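Side-chain contacts in periplasmic binding protein (Agrobacterium tumefaciens str. B6, PDB 5L9G), which binds mannopine and probably hands it to an ABC transporter for uptake into the bacterial cell: residues R153-Q158 with T195-S200; G161-A166 with A331-E336; A189-L194 with D339-S344; V201-E206 with G218-I223. All coordinates share one frame; numbering follows the deposited sequence.

Contact 1: R153-Q158 with T195-S200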
loop_
_atom_site.group_PDB
_atom_site.type_symbol
_atom_site.label_atom_id
_atom_site.label_comp_id
_atom_site.label_asym_id
_atom_site.label_seq_id
_atom_site.Cartn_x
_atom_site.Cartn_y
_atom_site.Cartn_z
ATOM N N ARG A 153 -5.752 19.627 1.062
ATOM C CA ARG A 153 -5.204 18.362 0.578
ATOM C C ARG A 153 -4.641 17.529 1.737
ATOM O O ARG A 153 -4.148 18.084 2.717
ATOM C CB ARG A 153 -4.039 18.634 -0.389
ATOM C CG ARG A 153 -4.472 18.835 -1.861
ATOM C CD ARG A 153 -4.660 20.271 -2.221
ATOM N NE ARG A 153 -4.945 20.427 -3.650
ATOM C CZ ARG A 153 -5.843 21.279 -4.128
ATOM N NH1 ARG A 153 -6.081 21.336 -5.431
ATOM N NH2 ARG A 153 -6.532 22.063 -3.303
ATOM N N ALA A 154 -4.673 16.190 1.595
ATOM C CA ALA A 154 -4.015 15.304 2.537
ATOM C C ALA A 154 -3.191 14.299 1.750
ATOM O O ALA A 154 -3.662 13.733 0.761
ATOM C CB ALA A 154 -5.011 14.605 3.436
ATOM N N LEU A 155 -1.930 14.124 2.156
ATOM C CA LEU A 155 -1.003 13.207 1.498
ATOM C C LEU A 155 -0.379 12.349 2.583
ATOM O O LEU A 155 -0.424 12.714 3.752
ATOM C CB LEU A 155 0.119 13.980 0.777
ATOM C CG LEU A 155 -0.175 14.590 -0.597
ATOM C CD1 LEU A 155 -1.049 15.785 -0.473
ATOM C CD2 LEU A 155 1.141 15.078 -1.258
ATOM N N TRP A 156 0.200 11.209 2.197
ATOM C CA TRP A 156 0.841 10.283 3.130
ATOM C C TRP A 156 2.117 10.920 3.710
ATOM O O TRP A 156 2.756 11.746 3.046
ATOM C CB TRP A 156 1.227 9.006 2.365
ATOM C CG TRP A 156 1.563 7.802 3.214
ATOM C CD1 TRP A 156 1.256 7.597 4.535
ATOM C CD2 TRP A 156 2.234 6.621 2.768
ATOM N NE1 TRP A 156 1.723 6.367 4.943
ATOM C CE2 TRP A 156 2.298 5.732 3.868
ATOM C CE3 TRP A 156 2.766 6.210 1.530
ATOM C CZ2 TRP A 156 2.887 4.465 3.771
ATOM C CZ3 TRP A 156 3.352 4.957 1.433
ATOM C CH2 TRP A 156 3.435 4.108 2.551
ATOM N N ASN A 157 2.518 10.523 4.933
ATOM C CA ASN A 157 3.763 11.048 5.495
ATOM C C ASN A 157 4.973 10.191 5.054
ATOM O O ASN A 157 6.087 10.388 5.554
ATOM C CB ASN A 157 3.692 11.189 7.038
ATOM C CG ASN A 157 3.743 9.870 7.744
ATOM O OD1 ASN A 157 3.345 8.843 7.186
ATOM N ND2 ASN A 157 4.288 9.864 8.960
ATOM N N GLN A 158 4.730 9.186 4.189
ATOM C CA GLN A 158 5.790 8.345 3.602
ATOM C C GLN A 158 5.747 8.553 2.075
ATOM O O GLN A 158 4.683 8.922 1.557
ATOM C CB GLN A 158 5.670 6.885 4.020
ATOM C CG GLN A 158 5.903 6.691 5.515
ATOM C CD GLN A 158 5.861 5.246 5.888
ATOM O OE1 GLN A 158 4.974 4.779 6.622
ATOM N NE2 GLN A 158 6.815 4.507 5.379
ATOM N N THR A 195 6.725 20.634 -2.962
ATOM C CA THR A 195 7.013 21.833 -2.172
ATOM C C THR A 195 5.987 22.925 -2.483
ATOM O O THR A 195 5.477 23.560 -1.567
ATOM C CB THR A 195 8.480 22.272 -2.390
ATOM O OG1 THR A 195 9.340 21.200 -2.000
ATOM C CG2 THR A 195 8.849 23.533 -1.613
ATOM N N GLU A 196 5.666 23.110 -3.771
ATOM C CA GLU A 196 4.682 24.080 -4.261
ATOM C C GLU A 196 3.282 23.772 -3.669
ATOM O O GLU A 196 2.551 24.696 -3.294
ATOM C CB GLU A 196 4.638 24.010 -5.795
ATOM C CG GLU A 196 3.787 25.058 -6.488
ATOM C CD GLU A 196 3.612 24.755 -7.965
ATOM O OE1 GLU A 196 4.558 25.025 -8.740
ATOM O OE2 GLU A 196 2.559 24.186 -8.337
ATOM N N LEU A 197 2.918 22.480 -3.600
ATOM C CA LEU A 197 1.612 22.059 -3.083
ATOM C C LEU A 197 1.536 22.112 -1.555
ATOM O O LEU A 197 0.464 22.403 -1.019
ATOM C CB LEU A 197 1.265 20.643 -3.578
ATOM C CG LEU A 197 -0.147 20.104 -3.204
ATOM C CD1 LEU A 197 -1.264 20.850 -3.963
ATOM C CD2 LEU A 197 -0.249 18.607 -3.426
ATOM N N ALA A 198 2.666 21.818 -0.861
ATOM C CA ALA A 198 2.767 21.716 0.597
ATOM C C ALA A 198 1.947 22.765 1.416
ATOM O O ALA A 198 1.267 22.326 2.345
ATOM C CB ALA A 198 4.221 21.695 1.044
ATOM N N PRO A 199 1.894 24.091 1.092
ATOM C CA PRO A 199 1.060 25.002 1.906
ATOM C C PRO A 199 -0.443 24.692 1.897
ATOM O O PRO A 199 -1.141 25.091 2.831
ATOM C CB PRO A 199 1.353 26.382 1.310
ATOM C CG PRO A 199 2.665 26.231 0.617
ATOM C CD PRO A 199 2.627 24.847 0.055
ATOM N N SER A 200 -0.930 23.949 0.875
ATOM C CA SER A 200 -2.335 23.549 0.771
ATOM C C SER A 200 -2.592 22.175 1.385
ATOM O O SER A 200 -3.741 21.702 1.364
ATOM C CB SER A 200 -2.797 23.578 -0.683
ATOM O OG SER A 200 -2.737 24.911 -1.158
#
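Leu197 CD1 comes up obliquely to the flat guanidinium end of Arg153, 3.7 Å from NE. The contact belongs to a beta-alpha-beta connection. Strand 153-156 is a parallel neighbour of strand 201-205, and helix 184-197 is the last helix on the way between them. The side chains of Arg153 and Leu197 cross at about a right angle. Further along the strand, the ring of Trp156 carries Gln158 CB on one face, 3.5 Å above its centre. Trp156 also stacks with Trp205, meets Trp226 edge-to-face and touches mannopine. At the turn into the second strand, the Ser200 carbonyl takes a nearly straight bond from the strand: Arg153 N to Ser200 O is 2.9 Å, with 172° at the hydrogen. The Arg153 chain bends at chi2 (95°), which carries CD past the serine, 4.1 Å from Ser200 CB. Its charged end is held by main-chain carbonyls: NE bonds to Phe143 O, and NH2 to Phe149 O and Gly151 O. Leu197 has CG anti to its nitrogen (chi1 -175°), which carries CG toward the strand. CD1 faces the arginine, and Leu197 CD2 lies 4.2 Å from Leu155 CD1.

Contact 2: G161-A166 with A331-E336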
loop_
_atom_site.group_PDB
_atom_site.type_symbol
_atom_site.label_atom_id
_atom_site.label_comp_id
_atom_site.label_asym_id
_atom_site.label_seq_id
_atom_site.Cartn_x
_atom_site.Cartn_y
_atom_site.Cartn_z
ATOM N N GLY A 161 4.393 6.480 -3.853
ATOM C CA GLY A 161 3.169 6.953 -4.502
ATOM C C GLY A 161 3.066 8.467 -4.506
ATOM O O GLY A 161 2.434 9.037 -5.396
ATOM N N MET A 162 3.718 9.141 -3.536
ATOM C CA MET A 162 3.698 10.610 -3.402
ATOM C C MET A 162 4.665 11.302 -4.367
ATOM O O MET A 162 4.293 12.310 -4.981
ATOM C CB MET A 162 3.951 11.039 -1.941
ATOM C CG MET A 162 3.071 10.295 -0.914
ATOM S SD MET A 162 1.291 10.636 -1.146
ATOM C CE MET A 162 0.675 9.015 -1.449
ATOM N N ILE A 163 5.898 10.772 -4.511
ATOM C CA ILE A 163 6.896 11.313 -5.452
ATOM C C ILE A 163 6.357 11.162 -6.886
ATOM O O ILE A 163 6.414 12.103 -7.675
ATOM C CB ILE A 163 8.285 10.612 -5.303
ATOM C CG1 ILE A 163 8.824 10.652 -3.833
ATOM C CG2 ILE A 163 9.315 11.148 -6.316
ATOM C CD1 ILE A 163 9.134 12.046 -3.210
ATOM N N GLU A 164 5.827 9.969 -7.196
ATOM C CA GLU A 164 5.266 9.647 -8.512
ATOM C C GLU A 164 4.063 10.525 -8.827
ATOM O O GLU A 164 3.899 10.909 -9.996
ATOM C CB GLU A 164 4.885 8.166 -8.600
ATOM C CG GLU A 164 6.040 7.191 -8.421
ATOM C CD GLU A 164 6.196 6.661 -7.000
ATOM O OE1 GLU A 164 6.564 5.475 -6.844
ATOM O OE2 GLU A 164 5.974 7.432 -6.043
ATOM N N ALA A 165 3.232 10.861 -7.789
ATOM C CA ALA A 165 2.049 11.730 -7.941
ATOM C C ALA A 165 2.494 13.091 -8.488
ATOM O O ALA A 165 1.883 13.598 -9.415
ATOM C CB ALA A 165 1.332 11.904 -6.599
ATOM N N ALA A 166 3.594 13.640 -7.947
ATOM C CA ALA A 166 4.160 14.912 -8.382
ATOM C C ALA A 166 4.655 14.829 -9.831
ATOM O O ALA A 166 4.379 15.752 -10.605
ATOM C CB ALA A 166 5.281 15.335 -7.456
ATOM N N ALA A 331 15.183 5.133 -2.499
ATOM C CA ALA A 331 14.404 5.213 -1.253
ATOM C C ALA A 331 14.996 6.155 -0.205
ATOM O O ALA A 331 14.253 6.953 0.361
ATOM C CB ALA A 331 14.183 3.838 -0.664
ATOM N N LYS A 332 16.324 6.088 0.033
ATOM C CA LYS A 332 17.005 6.953 1.002
ATOM C C LYS A 332 16.875 8.429 0.614
ATOM O O LYS A 332 16.472 9.236 1.455
ATOM C CB LYS A 332 18.482 6.554 1.179
ATOM C CG LYS A 332 18.689 5.244 1.927
ATOM C CD LYS A 332 20.179 4.924 2.047
ATOM C CE LYS A 332 20.430 3.637 2.793
ATOM N NZ LYS A 332 21.880 3.307 2.842
ATOM N N TRP A 333 17.140 8.768 -0.676
ATOM C CA TRP A 333 16.985 10.131 -1.198
ATOM C C TRP A 333 15.529 10.576 -0.989
ATOM O O TRP A 333 15.282 11.680 -0.505
ATOM C CB TRP A 333 17.329 10.210 -2.715
ATOM C CG TRP A 333 16.786 11.455 -3.371
ATOM C CD1 TRP A 333 17.336 12.703 -3.324
ATOM C CD2 TRP A 333 15.517 11.597 -4.031
ATOM N NE1 TRP A 333 16.499 13.612 -3.930
ATOM C CE2 TRP A 333 15.381 12.958 -4.384
ATOM C CE3 TRP A 333 14.498 10.697 -4.404
ATOM C CZ2 TRP A 333 14.259 13.444 -5.061
ATOM C CZ3 TRP A 333 13.368 11.186 -5.030
ATOM C CH2 TRP A 333 13.253 12.543 -5.354
ATOM N N ALA A 334 14.579 9.733 -1.430
ATOM C CA ALA A 334 13.144 10.011 -1.364
ATOM C C ALA A 334 12.643 10.268 0.053
ATOM O O ALA A 334 11.958 11.267 0.267
ATOM C CB ALA A 334 12.361 8.907 -2.043
ATOM N N SER A 335 13.066 9.441 1.027
ATOM C CA SER A 335 12.690 9.595 2.437
ATOM C C SER A 335 13.130 10.952 2.996
ATOM O O SER A 335 12.288 11.683 3.517
ATOM C CB SER A 335 13.273 8.462 3.282
ATOM O OG SER A 335 12.656 7.235 2.934
ATOM N N GLU A 336 14.429 11.303 2.841
ATOM C CA GLU A 336 14.989 12.566 3.314
ATOM C C GLU A 336 14.366 13.793 2.630
ATOM O O GLU A 336 13.968 14.725 3.324
ATOM C CB GLU A 336 16.539 12.566 3.211
ATOM C CG GLU A 336 17.193 13.900 3.546
ATOM C CD GLU A 336 18.691 13.855 3.756
ATOM O OE1 GLU A 336 19.441 14.197 2.812
ATOM O OE2 GLU A 336 19.116 13.500 4.878
#
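The first turn of helix 162-169 packs on the long C-terminal helix 324-343, with Ile163 touching both Ala334 and Trp333. The contact is wholly apolar. Ile163 CG1 lies 4.3 Å from Ala334 CB. The other branch, CG2, meets the indole of Trp333 at its edge, near the ring plane, 4.3 Å from CZ3. Trp333 has CG roughly anti to its backbone nitrogen (chi1 162°). This swings the six-membered ring back toward the isoleucine, although the CB itself does not point there. The small Ala334 faces Ile163 where the backbones are nearest, with Ile163 CA and Ala334 CA 7.6 Å apart. The start of the shorter helix carries one half of a capping box. Gly161 is the N-cap, and its N bonds to Glu164 OE2 at 2.9 Å, from above the carboxylate plane and bent to 135° at the hydrogen. The Glu164 carboxylate sits at the helix start, where the helix dipole would probably stabilise a negative charge. Glu164 OE1 is also held, by Tyr178 OH and Trp327 NE1. In the other helix Ser335 OG donates back to Ala331 O at 3.0 Å, and the same oxygen also accepts from Ser335 N.

Contact 3: A189-L194 with D339-S344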
loop_
_atom_site.group_PDB
_atom_site.type_symbol
_atom_site.label_atom_id
_atom_site.label_comp_id
_atom_site.label_asym_id
_atom_site.label_seq_id
_atom_site.Cartn_x
_atom_site.Cartn_y
_atom_site.Cartn_z
ATOM N N ALA A 189 12.591 18.091 -9.746
ATOM C CA ALA A 189 11.381 18.774 -10.212
ATOM C C ALA A 189 10.141 18.225 -9.469
ATOM O O ALA A 189 9.229 18.986 -9.136
ATOM C CB ALA A 189 11.217 18.582 -11.709
ATOM N N ALA A 190 10.120 16.907 -9.207
ATOM C CA ALA A 190 9.023 16.232 -8.511
ATOM C C ALA A 190 8.939 16.744 -7.062
ATOM O O ALA A 190 7.853 17.078 -6.589
ATOM C CB ALA A 190 9.229 14.724 -8.551
ATOM N N ILE A 191 10.100 16.905 -6.398
ATOM C CA ILE A 191 10.183 17.445 -5.035
ATOM C C ILE A 191 9.775 18.927 -5.022
ATOM O O ILE A 191 9.050 19.342 -4.111
ATOM C CB ILE A 191 11.578 17.141 -4.411
ATOM C CG1 ILE A 191 11.646 15.664 -3.945
ATOM C CG2 ILE A 191 11.982 18.117 -3.279
ATOM C CD1 ILE A 191 10.754 15.257 -2.727
ATOM N N ALA A 192 10.168 19.693 -6.074
ATOM C CA ALA A 192 9.795 21.105 -6.223
ATOM C C ALA A 192 8.266 21.250 -6.350
ATOM O O ALA A 192 7.682 22.171 -5.775
ATOM C CB ALA A 192 10.489 21.713 -7.432
ATOM N N LYS A 193 7.627 20.323 -7.083
ATOM C CA LYS A 193 6.172 20.289 -7.277
ATOM C C LYS A 193 5.455 20.006 -5.951
ATOM O O LYS A 193 4.442 20.643 -5.663
ATOM C CB LYS A 193 5.791 19.259 -8.364
ATOM C CG LYS A 193 4.328 19.282 -8.793
ATOM C CD LYS A 193 3.938 20.592 -9.464
ATOM C CE LYS A 193 2.519 20.592 -9.974
ATOM N NZ LYS A 193 2.191 21.876 -10.655
ATOM N N LEU A 194 5.985 19.067 -5.150
ATOM C CA LEU A 194 5.422 18.733 -3.839
ATOM C C LEU A 194 5.576 19.924 -2.882
ATOM O O LEU A 194 4.662 20.207 -2.101
ATOM C CB LEU A 194 6.083 17.476 -3.251
ATOM C CG LEU A 194 5.690 16.115 -3.848
ATOM C CD1 LEU A 194 6.715 15.040 -3.489
ATOM C CD2 LEU A 194 4.291 15.685 -3.413
ATOM N N ASP A 339 10.711 14.177 3.726
ATOM C CA ASP A 339 10.714 14.637 5.125
ATOM C C ASP A 339 10.818 16.173 5.123
ATOM O O ASP A 339 10.087 16.829 5.849
ATOM C CB ASP A 339 11.924 14.060 5.918
ATOM C CG ASP A 339 11.795 12.651 6.480
ATOM O OD1 ASP A 339 10.675 12.074 6.411
ATOM O OD2 ASP A 339 12.815 12.119 6.986
ATOM N N ASN A 340 11.704 16.740 4.279
ATOM C CA ASN A 340 11.909 18.183 4.181
ATOM C C ASN A 340 10.703 18.928 3.625
ATOM O O ASN A 340 10.385 20.006 4.123
ATOM C CB ASN A 340 13.176 18.512 3.420
ATOM C CG ASN A 340 14.370 18.408 4.322
ATOM O OD1 ASN A 340 14.953 17.332 4.505
ATOM N ND2 ASN A 340 14.659 19.489 5.025
ATOM N N VAL A 341 10.009 18.348 2.632
ATOM C CA VAL A 341 8.779 18.925 2.081
ATOM C C VAL A 341 7.727 19.089 3.206
ATOM O O VAL A 341 7.116 20.151 3.320
ATOM C CB VAL A 341 8.235 18.079 0.886
ATOM C CG1 VAL A 341 6.796 18.453 0.538
ATOM C CG2 VAL A 341 9.137 18.231 -0.340
ATOM N N ARG A 342 7.528 18.051 4.028
ATOM C CA ARG A 342 6.509 18.096 5.082
ATOM C C ARG A 342 6.931 18.968 6.254
ATOM O O ARG A 342 6.077 19.538 6.930
ATOM C CB ARG A 342 6.138 16.691 5.571
ATOM C CG ARG A 342 5.877 15.687 4.447
ATOM C CD ARG A 342 5.353 14.369 4.990
ATOM N NE ARG A 342 6.110 13.893 6.150
ATOM C CZ ARG A 342 7.219 13.169 6.077
ATOM N NH1 ARG A 342 7.718 12.821 4.897
ATOM N NH2 ARG A 342 7.837 12.783 7.182
ATOM N N LEU A 343 8.256 19.066 6.488
ATOM C CA LEU A 343 8.862 19.858 7.559
ATOM C C LEU A 343 8.933 21.331 7.129
ATOM O O LEU A 343 9.187 22.193 7.969
ATOM C CB LEU A 343 10.284 19.322 7.839
ATOM C CG LEU A 343 10.639 18.850 9.260
ATOM C CD1 LEU A 343 9.879 17.575 9.653
ATOM C CD2 LEU A 343 12.126 18.581 9.364
ATOM N N SER A 344 8.711 21.625 5.822
ATOM C CA SER A 344 8.748 23.006 5.324
ATOM C C SER A 344 7.557 23.820 5.840
ATOM O O SER A 344 7.686 25.032 6.026
ATOM C CB SER A 344 8.818 23.047 3.795
ATOM O OG SER A 344 7.578 22.778 3.157
#
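Val341 sets one methyl against Leu194 and the other against Ile191. Its CG1 is 4.0 Å from Leu194 CB and 3.8 Å from Leu194 O. Its CG2 is 4.1 Å from Ile191 CG2 and equally far from Ile191 CD1, while Ile191 O lies 3.9 Å away. Both methyls therefore rest partly on the main-chain carbonyls of helix 184-197. Val341 has CG1 anti to its backbone N (chi1 166°), which turns the fork of the side chain toward this helix. Ile191 and Leu194 are three residues apart, so they offer neighbouring parts of one helix surface. The backbones come close here, with Leu194 CA and Val341 CA 6.8 Å apart.

The next shell holds these three in place. Ile191 also packs on Ile163, Trp333 and Ala337. Leu194 rests on Ile163, Ala166 and Tyr338. Trp204, from strand 201-205, touches both Val341 and Arg342. Along its own helix, Arg342 NH2 makes a salt bridge with Asp339 OD1 at 3.0 Å, on the anti side but tilted out of the carboxylate plane. Near the chain end, Ser344 OG donates to Val341 O at 2.7 Å and ties down the carbonyl of the central residue.

Between the two helices there are only van der Waals contacts, mostly of branched aliphatic groups. The salt bridge and the serine bond stay within 339-344. The join thus depends on shape, and these two bonds probably steady the C-terminal part of the chain around Val341.

Contact 4: V201-E206 with G218-I223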
loop_
_atom_site.group_PDB
_atom_site.type_symbol
_atom_site.label_atom_id
_atom_site.label_comp_id
_atom_site.label_asym_id
_atom_site.label_seq_id
_atom_site.Cartn_x
_atom_site.Cartn_y
_atom_site.Cartn_z
ATOM N N VAL A 201 -1.526 21.535 1.930
ATOM C CA VAL A 201 -1.638 20.219 2.569
ATOM C C VAL A 201 -1.942 20.439 4.049
ATOM O O VAL A 201 -1.055 20.830 4.804
ATOM C CB VAL A 201 -0.403 19.302 2.339
ATOM C CG1 VAL A 201 -0.594 17.940 3.020
ATOM C CG2 VAL A 201 -0.115 19.130 0.842
ATOM N N SER A 202 -3.206 20.213 4.454
ATOM C CA SER A 202 -3.648 20.403 5.842
ATOM C C SER A 202 -3.198 19.304 6.797
ATOM O O SER A 202 -3.030 19.563 7.998
ATOM C CB SER A 202 -5.165 20.570 5.908
ATOM O OG SER A 202 -5.857 19.420 5.447
ATOM N N VAL A 203 -3.028 18.071 6.286
ATOM C CA VAL A 203 -2.653 16.921 7.119
ATOM C C VAL A 203 -1.800 15.955 6.307
ATOM O O VAL A 203 -2.125 15.654 5.149
ATOM C CB VAL A 203 -3.911 16.221 7.742
ATOM C CG1 VAL A 203 -4.980 16.019 6.710
ATOM C CG2 VAL A 203 -3.568 14.909 8.464
ATOM N N TRP A 204 -0.714 15.463 6.932
ATOM C CA TRP A 204 0.147 14.438 6.354
ATOM C C TRP A 204 -0.275 13.183 7.128
ATOM O O TRP A 204 0.159 12.957 8.269
ATOM C CB TRP A 204 1.639 14.780 6.543
ATOM C CG TRP A 204 2.028 16.089 5.926
ATOM C CD1 TRP A 204 2.140 17.287 6.565
ATOM C CD2 TRP A 204 2.380 16.332 4.551
ATOM N NE1 TRP A 204 2.501 18.268 5.669
ATOM C CE2 TRP A 204 2.695 17.704 4.437
ATOM C CE3 TRP A 204 2.428 15.528 3.393
ATOM C CZ2 TRP A 204 3.066 18.290 3.217
ATOM C CZ3 TRP A 204 2.818 16.102 2.190
ATOM C CH2 TRP A 204 3.130 17.469 2.108
ATOM N N TRP A 205 -1.243 12.438 6.553
ATOM C CA TRP A 205 -1.820 11.278 7.234
ATOM C C TRP A 205 -0.787 10.173 7.407
ATOM O O TRP A 205 0.093 10.003 6.559
ATOM C CB TRP A 205 -3.120 10.805 6.566
ATOM C CG TRP A 205 -2.947 10.323 5.159
ATOM C CD1 TRP A 205 -3.135 11.035 4.014
ATOM C CD2 TRP A 205 -2.581 8.996 4.756
ATOM N NE1 TRP A 205 -2.881 10.239 2.913
ATOM C CE2 TRP A 205 -2.525 8.985 3.345
ATOM C CE3 TRP A 205 -2.292 7.809 5.459
ATOM C CZ2 TRP A 205 -2.171 7.845 2.622
ATOM C CZ3 TRP A 205 -1.960 6.674 4.736
ATOM C CH2 TRP A 205 -1.888 6.700 3.337
ATOM N N GLU A 206 -0.889 9.435 8.511
ATOM C CA GLU A 206 0.098 8.407 8.859
ATOM C C GLU A 206 -0.381 6.966 8.713
ATOM O O GLU A 206 0.439 6.076 8.501
ATOM C CB GLU A 206 0.609 8.651 10.284
ATOM C CG GLU A 206 1.155 10.060 10.451
ATOM C CD GLU A 206 1.917 10.328 11.735
ATOM O OE1 GLU A 206 2.153 9.371 12.508
ATOM O OE2 GLU A 206 2.297 11.500 11.953
ATOM N N GLY A 218 -15.105 14.458 6.886
ATOM C CA GLY A 218 -15.035 15.509 5.870
ATOM C C GLY A 218 -14.015 16.578 6.233
ATOM O O GLY A 218 -14.217 17.760 5.925
ATOM N N GLU A 219 -12.932 16.189 6.930
ATOM C CA GLU A 219 -11.893 17.102 7.423
ATOM C C GLU A 219 -10.921 17.571 6.349
ATOM O O GLU A 219 -10.161 18.517 6.580
ATOM C CB GLU A 219 -11.143 16.490 8.619
ATOM C CG GLU A 219 -11.878 16.690 9.930
ATOM C CD GLU A 219 -11.234 16.117 11.183
ATOM O OE1 GLU A 219 -9.997 15.899 11.189
ATOM O OE2 GLU A 219 -11.977 15.884 12.165
ATOM N N VAL A 220 -10.933 16.906 5.189
ATOM C CA VAL A 220 -10.108 17.247 4.027
ATOM C C VAL A 220 -11.015 17.439 2.827
ATOM O O VAL A 220 -12.135 16.906 2.824
ATOM C CB VAL A 220 -8.984 16.196 3.746
ATOM C CG1 VAL A 220 -8.030 16.088 4.931
ATOM C CG2 VAL A 220 -9.564 14.830 3.368
ATOM N N ASP A 221 -10.522 18.129 1.782
ATOM C CA ASP A 221 -11.299 18.313 0.551
ATOM C C ASP A 221 -10.924 17.282 -0.489
ATOM O O ASP A 221 -11.732 16.890 -1.322
ATOM C CB ASP A 221 -11.180 19.751 0.034
ATOM C CG ASP A 221 -11.769 20.738 1.024
ATOM O OD1 ASP A 221 -12.900 20.496 1.508
ATOM O OD2 ASP A 221 -11.077 21.700 1.373
ATOM N N MET A 222 -9.671 16.843 -0.452
ATOM C CA MET A 222 -9.185 15.805 -1.366
ATOM C C MET A 222 -8.010 15.127 -0.697
ATOM O O MET A 222 -7.360 15.730 0.157
ATOM C CB MET A 222 -8.828 16.352 -2.756
ATOM C CG MET A 222 -7.755 17.442 -2.717
ATOM S SD MET A 222 -7.406 18.017 -4.399
ATOM C CE MET A 222 -8.778 19.188 -4.688
ATOM N N ILE A 223 -7.747 13.870 -1.077
ATOM C CA ILE A 223 -6.710 13.065 -0.415
ATOM C C ILE A 223 -6.187 12.024 -1.376
ATOM O O ILE A 223 -6.946 11.480 -2.185
ATOM C CB ILE A 223 -7.302 12.391 0.889
ATOM C CG1 ILE A 223 -6.279 11.529 1.654
ATOM C CG2 ILE A 223 -8.593 11.551 0.604
ATOM C CD1 ILE A 223 -6.779 11.084 3.048
HETATM O O HOH W 1 -7.582 19.054 7.553
#
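Val203 and Val220 make the tightest apolar contact between the two segments, with CG1 to CG1 at 3.5 Å. The side chains cross at about a right angle. Val220 places CG1 anti to its carbonyl carbon (chi1 -61°), and the same methyl also lies 4.0 Å from Ser202 OG. A second apolar pair lies further along. The end of Ile223 approaches the five-membered ring of Trp205 obliquely: CD1 is 3.8 Å from Trp205 CD1, and CG1 is 3.8 Å from Trp205 NE1. Trp205 CG stands between the backbone N and the carbonyl carbon (chi1 63°), which brings the indole over toward the isoleucine.

The polar link runs through one water. It lies 2.7 Å from Ser202 OG and donates to Glu219 O at 2.8 Å. The indole nitrogen is satisfied just beyond the second segment, where Trp205 NE1 bonds to Ile224 O. This bond should help to fix the ring. Trp205 itself is about 7 Å from the bound mannopine, measured from its side chain, so a second-shell role is probable.

Strands 201-205 and 222-226 are not direct neighbours. Strand 153-156 runs between them, parallel to both, and its small Ala154 touches both Val203 and Val220. Helix 208-216 makes the beta-alpha-beta crossover and ends in a Schellman motif at Gly218. Its Leu214 packs on Val203 and its Ile215 on Ile223, so the helix lies over the same side chains.

Overall arrangement
All four contacts are mainly buried. Contact 1 joins a strand to the end of a helix. Contact 4 joins strand 201-205 to the start of strand 222-226 and the loop before it, and contacts 2 and 3 join helices. Strand 153-156 ties contact 1 to contact 4, because it pairs with both strands of contact 4. Contact 1 also holds a residue of the mannopine pocket. Contacts 1 and 3 share helix 184-197. Contacts 2 and 3 share helix 324-343, and Ile163 meets Ile191 between them. The helix pairs are joined by apolar packing alone. Contact 1 adds a direct backbone bond, and contact 4 a water bridge at its more exposed end. Contact 3 lies farthest from the chain centre.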